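Local coordinates for phosphoribosylaminoimidazole carboxylase, ATPase subunit (Thermotoga maritima, PDB 3AX6), which probably catalyses the ATP-dependent carboxylation of 5-aminoimidazole ribonucleotide with bicarbonate to N5-carboxyaminoimidazole ribonucleotide, in de novo purine synthesis, at residues 175-180 and 244-249; 193-198 and 223-228. One frame throughout, in Å; residues are numbered along the deposited sequence.

Both contacts lie in the ATP-grasp domain. Coming from the N-terminal part of the chain, strand 174-184 is the first to matter here; it carries 175-180. The chain then returns antiparallel as strand 190-198, the neighbour of the first in the sheet, and this carries 193-198. After strand 209-212 comes helix 218-235, which packs its segment 223-228 against 193-198, closing contact 2. Strand 239-248 comes next and brings 244-249 alongside 175-180, closing contact 1. Contact 2 is therefore nested inside the loop closed by contact 1. Their centres are about 9 Å apart. A salt bridge from Lys-176 NZ to Glu-197 OE2 joins them at 2.6 Å. Contact 1 lines part of the ADP pocket, while contact 2 ties the sheet to its helix.

Contact 1 of 2, residues 175-180 and 244-249; sequences EKELAV and EMFLTK. With ADP (adenosine-5'-diphosphate), chain E.
Glu-177 and Phe-246 lie side by side and meet the ribose and adenine of ADP. The carboxylate of Glu-177 grips both ribose hydroxyls: OE1 accepts from ADP O3' at 2.8 Å and OE2 from ADP O2' at 2.8 Å. Its CG stands anti to the carbonyl carbon (chi1 -72°) and the chain runs on extended, which carries the carboxylate out to the sugar. OE1 also sits at the ring edge of Phe-246, 3.5 Å from CE1, with carboxylate and ring planes 88° apart. Phe-246 CZ lies 3.7 Å from ADP C8. Glu-177 and Phe-246 form a non-hydrogen-bonded antiparallel pair. Hydrogen-bonded pairs flank it. Leu-178 N gives to Met-245 O, and Met-245 N to Leu-178 O at 2.7 Å. Lys-176 O takes Leu-247 N. Leu-247 O accepts from both Glu-175 N (2.7 Å) and Lys-176 N (3.2 Å), a classic beta bulge. On the face away from the nucleotide, Leu-178 CD1 packs on Leu-247 CB at 4.0 Å. There Met-245 and Leu-247 meet helix 218-235. The two strands sit between strand 190-198, beside 175-180, and strand 253-259, beside 244-249.

Contact 2 of 2, residues 193-198 and 223-228; sequences YPVVEM and IAREIA
This is a helix packed on a beta sheet within the ATP-grasp domain: helix 218-235 lies over one face of the large antiparallel sheet and here meets strand 190-198. The segment axes run at 111° to each other and approach to 8.4 Å. The contact is small, burying 196 Å² in all. Val-195 points toward the helix, with its CB 4.3 Å from Ala-224 CB; the small alanine side chain is consistent with the close approach. Val-195 CG1 also touches Arg-225 CG at 3.9 Å. Val-195 packs on Leu-178 of the neighbouring strand as well. Arg-225 reaches from the helix to the strand with its flat end, its chain bent at chi3 (66°), which lays the guanidinium against the backbone at Tyr-193 and Pro-194. An alanine in its place would take away this cover and is likely to leave a gap over the Tyr-193 carbonyl. The first bond of the Tyr-193 side chain points away from the helix, and its OH bonds to Thr-275 O. Arg-225 NH1 lies 3.5 Å from Pro-194 CA. Tyr-193 O stands 3.2 Å above the guanidinium plane of Arg-225, over its centre, and is not hydrogen-bonded to NE.

Contact 1 of 2, residues 175-180 and 244-249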
# COMPACT_ATOMS: atom_id res chain seq x y z
N GLU A 175 7.24 -31.73 -10.70
CA GLU A 175 8.25 -31.06 -11.50
C GLU A 175 8.39 -29.66 -10.89
O GLU A 175 9.50 -29.18 -10.64
CB GLU A 175 7.79 -30.94 -12.95
CG GLU A 175 8.85 -31.23 -13.99
CD GLU A 175 10.01 -30.25 -13.94
OE1 GLU A 175 9.76 -29.03 -14.06
OE2 GLU A 175 11.16 -30.71 -13.80
N LYS A 176 7.25 -29.01 -10.68
CA LYS A 176 7.19 -27.68 -10.09
C LYS A 176 5.90 -27.57 -9.28
O LYS A 176 4.92 -28.26 -9.57
CB LYS A 176 7.17 -26.61 -11.19
CG LYS A 176 8.44 -26.53 -11.99
CD LYS A 176 9.12 -25.19 -11.80
CE LYS A 176 10.49 -25.16 -12.46
NZ LYS A 176 11.10 -23.81 -12.38
N GLU A 177 5.91 -26.73 -8.25
CA GLU A 177 4.72 -26.53 -7.44
C GLU A 177 4.25 -25.12 -7.74
O GLU A 177 5.00 -24.16 -7.61
CB GLU A 177 5.03 -26.74 -5.96
CG GLU A 177 5.25 -28.23 -5.63
CD GLU A 177 5.31 -28.53 -4.15
OE1 GLU A 177 4.41 -28.07 -3.42
OE2 GLU A 177 6.26 -29.23 -3.71
N LEU A 178 2.99 -25.01 -8.16
CA LEU A 178 2.42 -23.74 -8.57
C LEU A 178 1.26 -23.23 -7.72
O LEU A 178 0.57 -24.01 -7.06
CB LEU A 178 1.98 -23.84 -10.03
CG LEU A 178 2.97 -24.51 -10.99
CD1 LEU A 178 2.28 -24.80 -12.31
CD2 LEU A 178 4.20 -23.64 -11.19
N ALA A 179 1.04 -21.92 -7.77
CA ALA A 179 -0.05 -21.30 -7.04
C ALA A 179 -0.67 -20.17 -7.85
O ALA A 179 0.01 -19.49 -8.63
CB ALA A 179 0.46 -20.75 -5.70
N VAL A 180 -1.97 -19.98 -7.69
CA VAL A 180 -2.66 -18.91 -8.40
C VAL A 180 -3.82 -18.39 -7.57
O VAL A 180 -4.64 -19.16 -7.06
CB VAL A 180 -3.18 -19.39 -9.77
CG1 VAL A 180 -3.95 -20.66 -9.60
CG2 VAL A 180 -4.07 -18.31 -10.40
N GLU A 244 -3.41 -24.09 -4.88
CA GLU A 244 -2.09 -24.69 -5.01
C GLU A 244 -2.15 -25.92 -5.90
O GLU A 244 -2.99 -26.79 -5.71
CB GLU A 244 -1.56 -25.06 -3.62
CG GLU A 244 -1.41 -23.85 -2.73
CD GLU A 244 -1.17 -24.22 -1.29
OE1 GLU A 244 -0.30 -25.07 -1.03
OE2 GLU A 244 -1.86 -23.65 -0.41
N MSE A 245 -1.26 -25.98 -6.88
CA MSE A 245 -1.26 -27.09 -7.83
C MSE A 245 0.12 -27.69 -8.05
O MSE A 245 1.14 -27.08 -7.72
CB MSE A 245 -1.82 -26.61 -9.18
CG MSE A 245 -3.24 -26.06 -9.12
SE MSE A 245 -3.72 -25.06 -10.72
CE MSE A 245 -2.84 -23.40 -10.26
N PHE A 246 0.13 -28.89 -8.63
CA PHE A 246 1.37 -29.59 -8.95
C PHE A 246 1.49 -29.73 -10.46
O PHE A 246 0.52 -30.05 -11.13
CB PHE A 246 1.37 -31.02 -8.39
CG PHE A 246 1.40 -31.11 -6.90
CD1 PHE A 246 2.04 -30.15 -6.13
CD2 PHE A 246 0.81 -32.20 -6.26
CE1 PHE A 246 2.10 -30.27 -4.75
CE2 PHE A 246 0.87 -32.33 -4.88
CZ PHE A 246 1.52 -31.36 -4.12
N LEU A 247 2.69 -29.47 -10.97
CA LEU A 247 2.97 -29.65 -12.39
C LEU A 247 3.82 -30.91 -12.35
O LEU A 247 4.98 -30.84 -11.92
CB LEU A 247 3.79 -28.49 -12.96
CG LEU A 247 4.44 -28.79 -14.33
CD1 LEU A 247 3.36 -29.09 -15.35
CD2 LEU A 247 5.28 -27.62 -14.79
N THR A 248 3.26 -32.05 -12.74
CA THR A 248 4.00 -33.31 -12.70
C THR A 248 5.06 -33.41 -13.76
O THR A 248 5.10 -32.61 -14.70
CB THR A 248 3.09 -34.55 -12.84
OG1 THR A 248 2.54 -34.61 -14.16
CG2 THR A 248 1.97 -34.50 -11.81
N LYS A 249 5.93 -34.40 -13.59
CA LYS A 249 7.02 -34.67 -14.51
C LYS A 249 6.45 -35.11 -15.85
O LYS A 249 7.08 -34.97 -16.89
CB LYS A 249 7.91 -35.78 -13.94
CG LYS A 249 9.06 -36.22 -14.84
CD LYS A 249 9.38 -37.71 -14.62
CE LYS A 249 10.74 -38.12 -15.18
NZ LYS A 249 11.86 -37.60 -14.33
PB ADP E . 0.58 -29.20 3.96
O1B ADP E . 0.50 -28.07 3.00
O2B ADP E . 2.04 -29.18 4.68
O3B ADP E . -0.64 -29.03 5.10
PA ADP E . 0.74 -30.72 1.63
O1A ADP E . -0.40 -31.35 0.92
O2A ADP E . 1.01 -29.26 0.98
O3A ADP E . 0.37 -30.66 3.23
O5' ADP E . 2.03 -31.69 1.46
C5' ADP E . 3.23 -30.89 1.59
C4' ADP E . 4.27 -31.32 0.55
O4' ADP E . 4.28 -32.78 0.38
C3' ADP E . 3.96 -30.72 -0.84
O3' ADP E . 4.51 -29.41 -0.99
C2' ADP E . 4.57 -31.76 -1.79
O2' ADP E . 5.94 -31.47 -2.07
C1' ADP E . 4.38 -33.09 -1.04
N9 ADP E . 3.19 -33.83 -1.53
C8 ADP E . 1.88 -33.60 -1.20
N7 ADP E . 1.10 -34.44 -1.82
C5 ADP E . 1.85 -35.26 -2.58
C6 ADP E . 1.59 -36.35 -3.46
N6 ADP E . 0.29 -36.76 -3.68
N1 ADP E . 2.62 -36.97 -4.07
C2 ADP E . 3.88 -36.58 -3.87
N3 ADP E . 4.18 -35.57 -3.05
C4 ADP E . 3.21 -34.89 -2.40

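Contact 2 of 2, residues 193-198 and 223-228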
# COMPACT_ATOMS: atom_id res chain seq x y z
N TYR A 193 -5.34 -14.24 -11.29
CA TYR A 193 -3.99 -13.68 -11.22
C TYR A 193 -3.00 -14.55 -11.97
O TYR A 193 -3.33 -15.63 -12.42
CB TYR A 193 -3.56 -13.55 -9.76
CG TYR A 193 -4.14 -12.33 -9.08
CD1 TYR A 193 -3.53 -11.08 -9.20
CD2 TYR A 193 -5.33 -12.41 -8.36
CE1 TYR A 193 -4.09 -9.95 -8.61
CE2 TYR A 193 -5.90 -11.29 -7.78
CZ TYR A 193 -5.28 -10.07 -7.90
OH TYR A 193 -5.86 -8.97 -7.32
N PRO A 194 -1.78 -14.05 -12.14
CA PRO A 194 -0.80 -14.88 -12.85
C PRO A 194 -0.52 -16.12 -11.98
O PRO A 194 -0.77 -16.11 -10.77
CB PRO A 194 0.42 -13.97 -12.96
CG PRO A 194 -0.19 -12.59 -13.00
CD PRO A 194 -1.26 -12.68 -11.95
N VAL A 195 -0.03 -17.18 -12.59
CA VAL A 195 0.30 -18.36 -11.82
C VAL A 195 1.72 -18.10 -11.33
O VAL A 195 2.53 -17.54 -12.06
CB VAL A 195 0.21 -19.67 -12.67
CG1 VAL A 195 0.07 -19.33 -14.13
CG2 VAL A 195 1.42 -20.54 -12.44
N VAL A 196 2.01 -18.48 -10.08
CA VAL A 196 3.35 -18.27 -9.55
C VAL A 196 4.05 -19.58 -9.23
O VAL A 196 3.41 -20.63 -9.11
CB VAL A 196 3.34 -17.37 -8.29
CG1 VAL A 196 2.82 -15.99 -8.66
CG2 VAL A 196 2.50 -17.99 -7.20
N GLU A 197 5.36 -19.50 -9.08
CA GLU A 197 6.20 -20.66 -8.82
C GLU A 197 6.77 -20.66 -7.41
O GLU A 197 7.29 -19.65 -6.94
CB GLU A 197 7.35 -20.68 -9.84
CG GLU A 197 8.33 -21.85 -9.75
CD GLU A 197 9.52 -21.70 -10.70
OE1 GLU A 197 9.37 -21.10 -11.79
OE2 GLU A 197 10.62 -22.20 -10.38
N MSE A 198 6.64 -21.81 -6.74
CA MSE A 198 7.19 -21.97 -5.40
C MSE A 198 8.63 -22.39 -5.60
O MSE A 198 8.90 -23.40 -6.25
CB MSE A 198 6.45 -23.07 -4.63
CG MSE A 198 4.95 -22.87 -4.50
SE MSE A 198 4.49 -21.15 -3.77
CE MSE A 198 4.76 -21.53 -1.89
N ILE A 223 -3.38 -23.54 -18.64
CA ILE A 223 -4.16 -24.61 -18.02
C ILE A 223 -4.27 -24.43 -16.50
O ILE A 223 -5.31 -24.73 -15.92
CB ILE A 223 -3.54 -25.99 -18.33
CG1 ILE A 223 -3.76 -26.34 -19.80
CG2 ILE A 223 -4.14 -27.07 -17.41
CD1 ILE A 223 -3.15 -27.67 -20.22
N ALA A 224 -3.20 -23.95 -15.87
CA ALA A 224 -3.19 -23.73 -14.42
C ALA A 224 -4.22 -22.68 -14.02
O ALA A 224 -4.89 -22.81 -12.99
CB ALA A 224 -1.80 -23.29 -13.97
N ARG A 225 -4.35 -21.63 -14.83
CA ARG A 225 -5.30 -20.56 -14.56
C ARG A 225 -6.71 -21.06 -14.84
O ARG A 225 -7.66 -20.62 -14.21
CB ARG A 225 -4.99 -19.33 -15.43
CG ARG A 225 -3.64 -18.68 -15.11
CD ARG A 225 -3.36 -17.42 -15.95
NE ARG A 225 -4.28 -16.33 -15.64
CZ ARG A 225 -3.93 -15.04 -15.57
NH1 ARG A 225 -2.66 -14.68 -15.78
NH2 ARG A 225 -4.84 -14.11 -15.28
N GLU A 226 -6.82 -22.00 -15.77
CA GLU A 226 -8.12 -22.58 -16.11
C GLU A 226 -8.57 -23.52 -14.98
O GLU A 226 -9.72 -23.47 -14.54
CB GLU A 226 -8.03 -23.36 -17.43
CG GLU A 226 -7.80 -22.47 -18.66
CD GLU A 226 -7.65 -23.26 -19.97
OE1 GLU A 226 -7.49 -22.61 -21.03
OE2 GLU A 226 -7.71 -24.51 -19.94
N ILE A 227 -7.65 -24.36 -14.50
CA ILE A 227 -7.97 -25.29 -13.42
C ILE A 227 -8.41 -24.51 -12.18
O ILE A 227 -9.44 -24.79 -11.58
CB ILE A 227 -6.75 -26.15 -13.01
CG1 ILE A 227 -6.17 -26.88 -14.23
CG2 ILE A 227 -7.15 -27.14 -11.93
CD1 ILE A 227 -7.11 -27.84 -14.87
N ALA A 228 -7.61 -23.51 -11.81
CA ALA A 228 -7.88 -22.69 -10.64
C ALA A 228 -9.22 -21.99 -10.73
O ALA A 228 -9.99 -21.98 -9.77
CB ALA A 228 -6.77 -21.66 -10.45